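Local structure of succinate dehydrogenase (Membrane anchor subunit) (Mycolicibacterium smegmatis, 7D6V) at residues W200-S205 / L242-T247; T193-L198 / G249-T254. The protein is the membrane anchor subunit of succinate dehydrogenase, carries a membrane-embedded Rieske iron-sulfur cluster and binds ubiquinone-1, probably passing electrons from succinate oxidation to quinone. One frame throughout, in Å; residues are numbered along the deposited sequence.

Interaction 1. Residues W200-S205 / L242-T247; sequences WVYTLS and LFAWIT
The methyl CG1 of Val201 sits over the centre of one face of the Phe243 ring, 3.7 Å from the ring centroid and 11° off its normal, a CH-pi contact. At the rim of the same ring, near its plane, lies Ser205 OG, 3.8 Å from Phe243 CD2. A compact branched residue suits the place over the ring: with chi1 at 174°, Val201 CG1 points away from its own backbone N and reaches the phenyl group.

The Tyr202 ring is used differently. Thr247 OG1 lies over one face, displaced toward the rim, while Ala244, with only a methyl, lets the ring lie close to helix 240-264: Ala244 CB is 3.7 Å from Tyr202 CE1. Thr247 CG2 meets Tyr202 CB at 3.7 Å, the two side chains crossing at about a right angle. No hydrogen bond joins the segments; Ser205 OG and Thr247 OG1 find partners in their own segments and beyond them. Ser205 OG donates to Tyr202 O (3.1 Å) from above the carbonyl plane and is also hydrogen-bonded to His240, and Thr247 OG1 pairs with Arg111.

Tyr202 belongs to the iron-sulfur pocket, and its ring meets that of His240, another pocket residue, with nearly parallel planes. Each of the two antiparallel helices thus contributes a residue to a Rieske-type cluster site, set in the helix bundle of a membrane anchor.

Interaction 2. Residues T193-L198 / G249-T254; sequences TGNVIL and GTLVLT
Asn195 and Thr250 cross obliquely, bringing the amide oxygen of one to the hydroxyl of the other: Asn195 OD1 and Thr250 OG1 are 3.0 Å apart. The threonine can donate here, although its single proton also has the carbonyl oxygens of Ile246 and Thr247 within reach. Asparagine suits this buried place because its short polar arm spans the gap between helices; with chi1 at -177° its CG is anti to the backbone N, which extends the amide from helix 188-204 toward Thr250.

On the amide's other branch, Asn195 ND2 lies 3.9 Å from Leu251 CD2, these side chains meeting at about a right angle. Thr254 OG1 packs obliquely against the stem of the asparagine, 3.5 Å from Asn195 CB. Thr250 is two-sided: its hydroxyl faces the amide, and its methyl CG2 touches Leu198 CD1 at 3.6 Å, the side chains crossing nearly perpendicularly. Pro69, from a loop, packs on Asn195, Leu251 and Thr254.

The axes of the two short helical segments approach to 9.6 Å, with 155° between their directions. A buried asparagine facing a hydroxyl across two antiparallel helices, with leucine side chains beside it, is a polar contact of the kind known between the helices of membrane proteins.

Both interactions join the same two helices, 188-204 and 240-264, and their centres are 10 Å apart. Because the helices run antiparallel, interaction 1 is nested within the chain loop closed by interaction 2: the order is 193-198, 200-205, 242-247, 249-254. The two contacts adjoin, Thr247 CG2 lying 3.3 Å from Leu198 O and Ile246 CG2 3.8 Å from Leu198 CD1, so they form successive layers of one interface. Interaction 1 lies at the iron-sulfur cluster, whereas interaction 2 is farther along the helix pair, with the side chain of Leu251 about 12 Å from the cluster. One helix pairing thus runs from the cluster site on through the membrane-anchor bundle.

Interaction 1. Residues W200-S205 / L242-T247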
ATOM      1  N   TRP C 200      -6.075  23.190 -31.566  1.00 12.19           N
ATOM      2  CA  TRP C 200      -6.789  21.923 -31.680  1.00 12.19           C
ATOM      3  C   TRP C 200      -6.308  20.924 -30.637  1.00 12.19           C
ATOM      4  O   TRP C 200      -7.113  20.198 -30.046  1.00 12.19           O
ATOM      5  CB  TRP C 200      -6.622  21.345 -33.083  1.00 12.19           C
ATOM      6  CG  TRP C 200      -7.675  21.769 -34.047  1.00 12.19           C
ATOM      7  CD1 TRP C 200      -7.485  22.415 -35.227  1.00 12.19           C
ATOM      8  CD2 TRP C 200      -9.087  21.561 -33.927  1.00 12.19           C
ATOM      9  NE1 TRP C 200      -8.687  22.632 -35.849  1.00 12.19           N
ATOM     10  CE2 TRP C 200      -9.687  22.115 -35.071  1.00 12.19           C
ATOM     11  CE3 TRP C 200      -9.901  20.961 -32.962  1.00 12.19           C
ATOM     12  CZ2 TRP C 200     -11.061  22.089 -35.278  1.00 12.19           C
ATOM     13  CZ3 TRP C 200     -11.263  20.939 -33.169  1.00 12.19           C
ATOM     14  CH2 TRP C 200     -11.830  21.499 -34.317  1.00 12.19           C
ATOM     15  N   VAL C 201      -4.996  20.866 -30.407  1.00 11.71           N
ATOM     16  CA  VAL C 201      -4.459  19.952 -29.400  1.00 11.71           C
ATOM     17  C   VAL C 201      -5.010  20.298 -28.021  1.00 11.71           C
ATOM     18  O   VAL C 201      -5.438  19.419 -27.262  1.00 11.71           O
ATOM     19  CB  VAL C 201      -2.921  19.979 -29.416  1.00 11.71           C
ATOM     20  CG1 VAL C 201      -2.364  19.152 -28.274  1.00 11.71           C
ATOM     21  CG2 VAL C 201      -2.401  19.465 -30.741  1.00 11.71           C
ATOM     22  N   TYR C 202      -5.014  21.588 -27.682  1.00 11.71           N
ATOM     23  CA  TYR C 202      -5.531  22.011 -26.384  1.00 11.71           C
ATOM     24  C   TYR C 202      -7.018  21.707 -26.248  1.00 11.71           C
ATOM     25  O   TYR C 202      -7.474  21.262 -25.190  1.00 11.71           O
ATOM     26  CB  TYR C 202      -5.271  23.501 -26.177  1.00 11.71           C
ATOM     27  CG  TYR C 202      -5.984  24.074 -24.978  1.00 11.71           C
ATOM     28  CD1 TYR C 202      -5.654  23.672 -23.692  1.00 11.71           C
ATOM     29  CD2 TYR C 202      -6.992  25.012 -25.131  1.00 11.71           C
ATOM     30  CE1 TYR C 202      -6.305  24.190 -22.596  1.00 11.71           C
ATOM     31  CE2 TYR C 202      -7.647  25.533 -24.042  1.00 11.71           C
ATOM     32  CZ  TYR C 202      -7.299  25.121 -22.777  1.00 11.71           C
ATOM     33  OH  TYR C 202      -7.952  25.646 -21.689  1.00 11.71           O
ATOM     34  N   THR C 203      -7.791  21.947 -27.307  1.00 11.69           N
ATOM     35  CA  THR C 203      -9.222  21.673 -27.263  1.00 11.69           C
ATOM     36  C   THR C 203      -9.503  20.181 -27.130  1.00 11.69           C
ATOM     37  O   THR C 203     -10.440  19.781 -26.432  1.00 11.69           O
ATOM     38  CB  THR C 203      -9.899  22.241 -28.509  1.00 11.69           C
ATOM     39  OG1 THR C 203      -9.496  23.604 -28.686  1.00 11.69           O
ATOM     40  CG2 THR C 203     -11.407  22.186 -28.374  1.00 11.69           C
ATOM     41  N   LEU C 204      -8.706  19.341 -27.789  1.00 11.85           N
ATOM     42  CA  LEU C 204      -8.938  17.905 -27.743  1.00 11.85           C
ATOM     43  C   LEU C 204      -8.341  17.239 -26.513  1.00 11.85           C
ATOM     44  O   LEU C 204      -8.659  16.076 -26.250  1.00 11.85           O
ATOM     45  CB  LEU C 204      -8.385  17.239 -29.003  1.00 11.85           C
ATOM     46  CG  LEU C 204      -9.079  17.610 -30.312  1.00 11.85           C
ATOM     47  CD1 LEU C 204      -8.540  16.767 -31.451  1.00 11.85           C
ATOM     48  CD2 LEU C 204     -10.582  17.453 -30.186  1.00 11.85           C
ATOM     49  N   SER C 205      -7.497  17.931 -25.754  1.00 11.49           N
ATOM     50  CA  SER C 205      -7.018  17.407 -24.482  1.00 11.49           C
ATOM     51  C   SER C 205      -7.919  17.800 -23.316  1.00 11.49           C
ATOM     52  O   SER C 205      -7.556  17.564 -22.160  1.00 11.49           O
ATOM     53  CB  SER C 205      -5.583  17.868 -24.225  1.00 11.49           C
ATOM     54  OG  SER C 205      -5.524  19.254 -23.960  1.00 11.49           O
ATOM     55  N   LEU C 242       0.273  21.980 -19.835  1.00 12.68           N
ATOM     56  CA  LEU C 242       1.268  22.589 -20.708  1.00 12.68           C
ATOM     57  C   LEU C 242       0.620  23.237 -21.925  1.00 12.68           C
ATOM     58  O   LEU C 242       1.027  24.327 -22.345  1.00 12.68           O
ATOM     59  CB  LEU C 242       2.287  21.534 -21.133  1.00 12.68           C
ATOM     60  CG  LEU C 242       3.501  22.001 -21.930  1.00 12.68           C
ATOM     61  CD1 LEU C 242       4.531  22.624 -21.010  1.00 12.68           C
ATOM     62  CD2 LEU C 242       4.098  20.843 -22.705  1.00 12.68           C
ATOM     63  N   PHE C 243      -0.387  22.579 -22.502  1.00 12.77           N
ATOM     64  CA  PHE C 243      -0.982  23.075 -23.735  1.00 12.77           C
ATOM     65  C   PHE C 243      -1.736  24.378 -23.520  1.00 12.77           C
ATOM     66  O   PHE C 243      -1.783  25.212 -24.427  1.00 12.77           O
ATOM     67  CB  PHE C 243      -1.899  22.013 -24.340  1.00 12.77           C
ATOM     68  CG  PHE C 243      -1.186  20.751 -24.729  1.00 12.77           C
ATOM     69  CD1 PHE C 243       0.074  20.799 -25.301  1.00 12.77           C
ATOM     70  CD2 PHE C 243      -1.773  19.516 -24.522  1.00 12.77           C
ATOM     71  CE1 PHE C 243       0.733  19.642 -25.655  1.00 12.77           C
ATOM     72  CE2 PHE C 243      -1.117  18.354 -24.875  1.00 12.77           C
ATOM     73  CZ  PHE C 243       0.138  18.418 -25.443  1.00 12.77           C
ATOM     74  N   ALA C 244      -2.304  24.592 -22.332  1.00 12.44           N
ATOM     75  CA  ALA C 244      -2.981  25.855 -22.055  1.00 12.44           C
ATOM     76  C   ALA C 244      -2.014  27.031 -22.147  1.00 12.44           C
ATOM     77  O   ALA C 244      -2.269  28.014 -22.857  1.00 12.44           O
ATOM     78  CB  ALA C 244      -3.633  25.797 -20.676  1.00 12.44           C
ATOM     79  N   TRP C 245      -0.883  26.934 -21.445  1.00 12.76           N
ATOM     80  CA  TRP C 245       0.109  28.001 -21.476  1.00 12.76           C
ATOM     81  C   TRP C 245       0.720  28.149 -22.862  1.00 12.76           C
ATOM     82  O   TRP C 245       0.965  29.271 -23.327  1.00 12.76           O
ATOM     83  CB  TRP C 245       1.195  27.729 -20.437  1.00 12.76           C
ATOM     84  CG  TRP C 245       0.726  27.893 -19.029  1.00 12.76           C
ATOM     85  CD1 TRP C 245       0.545  26.906 -18.109  1.00 12.76           C
ATOM     86  CD2 TRP C 245       0.369  29.116 -18.378  1.00 12.76           C
ATOM     87  NE1 TRP C 245       0.102  27.436 -16.926  1.00 12.76           N
ATOM     88  CE2 TRP C 245      -0.015  28.793 -17.065  1.00 12.76           C
ATOM     89  CE3 TRP C 245       0.339  30.456 -18.778  1.00 12.76           C
ATOM     90  CZ2 TRP C 245      -0.425  29.756 -16.149  1.00 12.76           C
ATOM     91  CZ3 TRP C 245      -0.067  31.409 -17.868  1.00 12.76           C
ATOM     92  CH2 TRP C 245      -0.444  31.056 -16.568  1.00 12.76           C
ATOM     93  N   ILE C 246       0.962  27.026 -23.544  1.00 12.67           N
ATOM     94  CA  ILE C 246       1.548  27.087 -24.879  1.00 12.67           C
ATOM     95  C   ILE C 246       0.609  27.796 -25.844  1.00 12.67           C
ATOM     96  O   ILE C 246       1.044  28.615 -26.660  1.00 12.67           O
ATOM     97  CB  ILE C 246       1.911  25.674 -25.370  1.00 12.67           C
ATOM     98  CG1 ILE C 246       3.156  25.166 -24.646  1.00 12.67           C
ATOM     99  CG2 ILE C 246       2.140  25.667 -26.871  1.00 12.67           C
ATOM    100  CD1 ILE C 246       3.590  23.795 -25.087  1.00 12.67           C
ATOM    101  N   THR C 247      -0.690  27.504 -25.766  1.00 12.87           N
ATOM    102  CA  THR C 247      -1.632  28.147 -26.673  1.00 12.87           C
ATOM    103  C   THR C 247      -1.816  29.618 -26.335  1.00 12.87           C
ATOM    104  O   THR C 247      -2.003  30.439 -27.237  1.00 12.87           O
ATOM    105  CB  THR C 247      -2.973  27.413 -26.665  1.00 12.87           C
ATOM    106  OG1 THR C 247      -3.482  27.350 -25.330  1.00 12.87           O
ATOM    107  CG2 THR C 247      -2.820  26.020 -27.238  1.00 12.87           C
TER

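Interaction 2. Residues T193-L198 / G249-T254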
ATOM      1  N   THR C 193      -0.812  28.434 -38.940  1.00 15.04           N
ATOM      2  CA  THR C 193      -1.081  27.003 -38.958  1.00 15.04           C
ATOM      3  C   THR C 193      -0.599  26.337 -37.679  1.00 15.04           C
ATOM      4  O   THR C 193      -1.290  25.471 -37.129  1.00 15.04           O
ATOM      5  CB  THR C 193      -0.422  26.372 -40.182  1.00 15.04           C
ATOM      6  OG1 THR C 193      -0.945  26.979 -41.367  1.00 15.04           O
ATOM      7  CG2 THR C 193      -0.694  24.878 -40.231  1.00 15.04           C
ATOM      8  N   GLY C 194       0.578  26.725 -37.186  1.00 14.09           N
ATOM      9  CA  GLY C 194       1.033  26.194 -35.915  1.00 14.09           C
ATOM     10  C   GLY C 194       0.099  26.553 -34.778  1.00 14.09           C
ATOM     11  O   GLY C 194      -0.209  25.714 -33.925  1.00 14.09           O
ATOM     12  N   ASN C 195      -0.378  27.800 -34.759  1.00 13.83           N
ATOM     13  CA  ASN C 195      -1.311  28.217 -33.720  1.00 13.83           C
ATOM     14  C   ASN C 195      -2.605  27.417 -33.788  1.00 13.83           C
ATOM     15  O   ASN C 195      -3.133  26.991 -32.757  1.00 13.83           O
ATOM     16  CB  ASN C 195      -1.593  29.714 -33.844  1.00 13.83           C
ATOM     17  CG  ASN C 195      -2.502  30.228 -32.750  1.00 13.83           C
ATOM     18  OD1 ASN C 195      -2.207  30.087 -31.567  1.00 13.83           O
ATOM     19  ND2 ASN C 195      -3.616  30.831 -33.141  1.00 13.83           N
ATOM     20  N   VAL C 196      -3.126  27.199 -34.995  1.00 14.02           N
ATOM     21  CA  VAL C 196      -4.365  26.443 -35.153  1.00 14.02           C
ATOM     22  C   VAL C 196      -4.180  25.002 -34.695  1.00 14.02           C
ATOM     23  O   VAL C 196      -5.040  24.438 -34.005  1.00 14.02           O
ATOM     24  CB  VAL C 196      -4.851  26.523 -36.611  1.00 14.02           C
ATOM     25  CG1 VAL C 196      -5.877  25.444 -36.896  1.00 14.02           C
ATOM     26  CG2 VAL C 196      -5.435  27.889 -36.886  1.00 14.02           C
ATOM     27  N   ILE C 197      -3.056  24.383 -35.065  1.00 13.42           N
ATOM     28  CA  ILE C 197      -2.790  23.007 -34.652  1.00 13.42           C
ATOM     29  C   ILE C 197      -2.702  22.909 -33.134  1.00 13.42           C
ATOM     30  O   ILE C 197      -3.274  21.999 -32.520  1.00 13.42           O
ATOM     31  CB  ILE C 197      -1.509  22.488 -35.331  1.00 13.42           C
ATOM     32  CG1 ILE C 197      -1.739  22.290 -36.826  1.00 13.42           C
ATOM     33  CG2 ILE C 197      -1.047  21.190 -34.693  1.00 13.42           C
ATOM     34  CD1 ILE C 197      -0.471  22.031 -37.604  1.00 13.42           C
ATOM     35  N   LEU C 198      -1.992  23.845 -32.502  1.00 12.79           N
ATOM     36  CA  LEU C 198      -1.845  23.793 -31.051  1.00 12.79           C
ATOM     37  C   LEU C 198      -3.169  24.067 -30.348  1.00 12.79           C
ATOM     38  O   LEU C 198      -3.453  23.481 -29.296  1.00 12.79           O
ATOM     39  CB  LEU C 198      -0.770  24.779 -30.605  1.00 12.79           C
ATOM     40  CG  LEU C 198       0.650  24.282 -30.878  1.00 12.79           C
ATOM     41  CD1 LEU C 198       1.667  25.374 -30.630  1.00 12.79           C
ATOM     42  CD2 LEU C 198       0.955  23.063 -30.031  1.00 12.79           C
ATOM     43  N   GLY C 249       0.623  31.532 -25.240  1.00 13.23           N
ATOM     44  CA  GLY C 249       1.794  32.134 -25.856  1.00 13.23           C
ATOM     45  C   GLY C 249       1.674  32.241 -27.364  1.00 13.23           C
ATOM     46  O   GLY C 249       1.969  33.284 -27.950  1.00 13.23           O
ATOM     47  N   THR C 250       1.232  31.163 -28.013  1.00 13.72           N
ATOM     48  CA  THR C 250       1.159  31.170 -29.470  1.00 13.72           C
ATOM     49  C   THR C 250       0.083  32.120 -29.976  1.00 13.72           C
ATOM     50  O   THR C 250       0.257  32.729 -31.036  1.00 13.72           O
ATOM     51  CB  THR C 250       0.921  29.762 -30.008  1.00 13.72           C
ATOM     52  OG1 THR C 250      -0.289  29.230 -29.462  1.00 13.72           O
ATOM     53  CG2 THR C 250       2.081  28.860 -29.646  1.00 13.72           C
ATOM     54  N   LEU C 251      -1.018  32.278 -29.238  1.00 14.33           N
ATOM     55  CA  LEU C 251      -1.998  33.300 -29.587  1.00 14.33           C
ATOM     56  C   LEU C 251      -1.374  34.685 -29.528  1.00 14.33           C
ATOM     57  O   LEU C 251      -1.566  35.509 -30.433  1.00 14.33           O
ATOM     58  CB  LEU C 251      -3.198  33.217 -28.645  1.00 14.33           C
ATOM     59  CG  LEU C 251      -4.315  32.236 -28.992  1.00 14.33           C
ATOM     60  CD1 LEU C 251      -5.152  31.939 -27.762  1.00 14.33           C
ATOM     61  CD2 LEU C 251      -5.177  32.785 -30.109  1.00 14.33           C
ATOM     62  N   VAL C 252      -0.614  34.958 -28.463  1.00 14.66           N
ATOM     63  CA  VAL C 252      -0.006  36.278 -28.328  1.00 14.66           C
ATOM     64  C   VAL C 252       0.968  36.544 -29.470  1.00 14.66           C
ATOM     65  O   VAL C 252       0.959  37.624 -30.069  1.00 14.66           O
ATOM     66  CB  VAL C 252       0.674  36.422 -26.954  1.00 14.66           C
ATOM     67  CG1 VAL C 252       1.491  37.697 -26.902  1.00 14.66           C
ATOM     68  CG2 VAL C 252      -0.367  36.419 -25.857  1.00 14.66           C
ATOM     69  N   LEU C 253       1.814  35.564 -29.800  1.00 15.07           N
ATOM     70  CA  LEU C 253       2.770  35.772 -30.887  1.00 15.07           C
ATOM     71  C   LEU C 253       2.091  35.874 -32.245  1.00 15.07           C
ATOM     72  O   LEU C 253       2.534  36.648 -33.100  1.00 15.07           O
ATOM     73  CB  LEU C 253       3.849  34.688 -30.906  1.00 15.07           C
ATOM     74  CG  LEU C 253       5.009  34.777 -29.904  1.00 15.07           C
ATOM     75  CD1 LEU C 253       4.642  34.486 -28.468  1.00 15.07           C
ATOM     76  CD2 LEU C 253       6.136  33.863 -30.359  1.00 15.07           C
ATOM     77  N   THR C 254       1.030  35.102 -32.480  1.00 15.10           N
ATOM     78  CA  THR C 254       0.316  35.212 -33.747  1.00 15.10           C
ATOM     79  C   THR C 254      -0.274  36.606 -33.916  1.00 15.10           C
ATOM     80  O   THR C 254      -0.105  37.243 -34.966  1.00 15.10           O
ATOM     81  CB  THR C 254      -0.768  34.140 -33.821  1.00 15.10           C
ATOM     82  OG1 THR C 254      -0.222  32.891 -33.387  1.00 15.10           O
ATOM     83  CG2 THR C 254      -1.269  33.982 -35.247  1.00 15.10           C
TER